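Local coordinates for protein OLD nuclease (Thermus scotoductus, PDB 6P74) that degrades linear or supercoiled double-stranded DNA from 5' to 3' and nicks circular DNA with divalent metals, and carries a DNA-stimulated ATPase domain, at residues A[21-26]-A[305-310]. Residues are numbered along the deposited sequence; the frame is centred on the assembly and turned at random.
Sequences GPLTAI and IIYSTH
Tyr307 lays its ring across the neighbouring strand, with one face over Thr24 O and Ala25 CA. The CH-pi contact places Ala25 CA 4.2 Å from the centroid of the Tyr307 ring, 24° off the normal. A chi1 of 58°, with CG flanked by both backbone neighbours of CA, turns the ring toward strand 23-26. Leu23 CD1 meets the ring edge at Tyr307 CE2 (3.9 Å), while Ala25 CB lies 3.5 Å from Tyr307 OH, whose hydrogen-bond partner is the carbonyl oxygen of Phe314. With CG anti to its backbone N (chi1 -160°), Leu23 also brings CD1 to 3.6 Å from Ile305 CB, and the two side chains extend in the same direction. Helix 284-299 covers this face of Leu23, Ile305 and Tyr307 through Cys295, Leu294 and Tyr291.

On the face that carries Thr24, Ile306, Ile26 and Ser308, Ile306 CG1 runs alongside Thr24, 4.0 Å from its OG1, and Ile306 CG2 meets Ile26 CD1 at a slant. The Thr24 hydroxyl donates to Gly21 O and so ties the turn to the start of the strand. Ser308 turns its hydroxyl to Glu277, and its side chain touches Lys34, a probable ATP-binding residue on helix 34-45.

Beneath these side chains, five backbone hydrogen bonds join the parallel strands in register, from Ile305 N to Pro22 O (2.9 Å) through to Thr309 N to Ile26 O (3.1 Å). The two strands are the central pair of the six-stranded mixed sheet in the P-loop ATPase domain. The face of Leu23, Ala25, Ile305 and Tyr307 is largely apolar, whereas the other mixes isoleucines with hydrogen-bonded hydroxyls; the parallel pairing brings Ser308 beside Lys34, where strand 23-27 leads into the Walker A loop.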
loop_
_atom_site.group_PDB
_atom_site.type_symbol
_atom_site.label_atom_id
_atom_site.label_comp_id
_atom_site.label_asym_id
_atom_site.label_seq_id
_atom_site.Cartn_x
_atom_site.Cartn_y
_atom_site.Cartn_z
ATOM N N GLY A 21 -12.341 14.184 17.427
ATOM C CA GLY A 21 -12.193 15.404 18.183
ATOM C C GLY A 21 -10.931 16.164 17.826
ATOM O O GLY A 21 -10.144 15.751 16.962
ATOM N N PRO A 22 -10.708 17.290 18.508
ATOM C CA PRO A 22 -9.597 18.175 18.107
ATOM C C PRO A 22 -8.263 17.463 18.148
ATOM O O PRO A 22 -7.378 17.722 17.322
ATOM C CB PRO A 22 -9.663 19.320 19.135
ATOM C CG PRO A 22 -10.998 19.186 19.815
ATOM C CD PRO A 22 -11.347 17.718 19.765
ATOM N N LEU A 23 -8.105 16.562 19.109
ATOM C CA LEU A 23 -7.021 15.601 19.125
ATOM C C LEU A 23 -7.673 14.231 19.171
ATOM O O LEU A 23 -8.490 13.967 20.061
ATOM C CB LEU A 23 -6.119 15.814 20.337
ATOM C CG LEU A 23 -4.715 15.247 20.279
ATOM C CD1 LEU A 23 -3.951 15.964 19.196
ATOM C CD2 LEU A 23 -4.052 15.456 21.616
ATOM N N THR A 24 -7.342 13.378 18.201
ATOM C CA THR A 24 -7.851 12.012 18.156
ATOM C C THR A 24 -6.642 11.086 18.097
ATOM O O THR A 24 -5.885 11.112 17.122
ATOM C CB THR A 24 -8.787 11.799 16.967
ATOM O OG1 THR A 24 -9.765 12.854 16.913
ATOM C CG2 THR A 24 -9.500 10.481 17.105
ATOM N N ALA A 25 -6.446 10.285 19.157
ATOM C CA ALA A 25 -5.294 9.401 19.292
ATOM C C ALA A 25 -5.806 7.980 19.135
ATOM O O ALA A 25 -6.568 7.492 19.980
ATOM C CB ALA A 25 -4.595 9.576 20.642
ATOM N N ILE A 26 -5.382 7.319 18.066
ATOM C CA ILE A 26 -5.912 6.020 17.677
ATOM C C ILE A 26 -4.862 4.964 17.985
ATOM O O ILE A 26 -3.754 5.012 17.440
ATOM C CB ILE A 26 -6.291 6.004 16.194
ATOM C CG1 ILE A 26 -7.201 7.208 15.878
ATOM C CG2 ILE A 26 -6.878 4.670 15.835
ATOM C CD1 ILE A 26 -7.811 7.181 14.484
ATOM N N ILE A 305 -5.706 17.392 15.015
ATOM C CA ILE A 305 -4.705 16.349 14.767
ATOM C C ILE A 305 -5.350 14.990 14.983
ATOM O O ILE A 305 -5.868 14.701 16.071
ATOM C CB ILE A 305 -3.465 16.497 15.668
ATOM C CG1 ILE A 305 -2.861 17.887 15.539
ATOM C CG2 ILE A 305 -2.409 15.477 15.284
ATOM C CD1 ILE A 305 -2.231 18.118 14.181
ATOM N N ILE A 306 -5.294 14.147 13.963
ATOM C CA ILE A 306 -5.778 12.781 14.039
ATOM C C ILE A 306 -4.595 11.884 13.726
ATOM O O ILE A 306 -3.952 12.055 12.687
ATOM C CB ILE A 306 -6.926 12.532 13.052
ATOM C CG1 ILE A 306 -8.116 13.440 13.367
ATOM C CG2 ILE A 306 -7.321 11.049 13.019
ATOM C CD1 ILE A 306 -9.204 13.361 12.300
ATOM N N TYR A 307 -4.307 10.925 14.608
ATOM C CA TYR A 307 -3.139 10.097 14.353
ATOM C C TYR A 307 -3.295 8.698 14.932
ATOM O O TYR A 307 -4.013 8.478 15.913
ATOM C CB TYR A 307 -1.878 10.757 14.900
ATOM C CG TYR A 307 -1.912 11.060 16.373
ATOM C CD1 TYR A 307 -1.598 10.085 17.307
ATOM C CD2 TYR A 307 -2.231 12.323 16.830
ATOM C CE1 TYR A 307 -1.614 10.354 18.648
ATOM C CE2 TYR A 307 -2.239 12.608 18.163
ATOM C CZ TYR A 307 -1.925 11.618 19.074
ATOM O OH TYR A 307 -1.934 11.894 20.422
ATOM N N SER A 308 -2.642 7.747 14.270
ATOM C CA SER A 308 -2.316 6.454 14.849
ATOM C C SER A 308 -0.978 6.573 15.580
ATOM O O SER A 308 -0.129 7.395 15.225
ATOM C CB SER A 308 -2.262 5.369 13.770
ATOM O OG SER A 308 -1.268 5.636 12.787
ATOM N N THR A 309 -0.815 5.777 16.638
ATOM C CA THR A 309 0.415 5.809 17.419
ATOM C C THR A 309 0.648 4.473 18.105
ATOM O O THR A 309 -0.294 3.734 18.419
ATOM C CB THR A 309 0.397 6.916 18.480
ATOM O OG1 THR A 309 1.714 7.100 18.994
ATOM C CG2 THR A 309 -0.513 6.538 19.631
ATOM N N HIS A 310 1.927 4.177 18.334
ATOM C CA HIS A 310 2.366 3.067 19.170
ATOM C C HIS A 310 3.062 3.544 20.427
ATOM O O HIS A 310 3.568 2.718 21.196
ATOM C CB HIS A 310 3.323 2.158 18.396
ATOM C CG HIS A 310 2.641 1.241 17.439
ATOM N ND1 HIS A 310 2.087 0.040 17.831
ATOM C CD2 HIS A 310 2.429 1.339 16.104
ATOM C CE1 HIS A 310 1.556 -0.559 16.781
ATOM N NE2 HIS A 310 1.752 0.206 15.721
#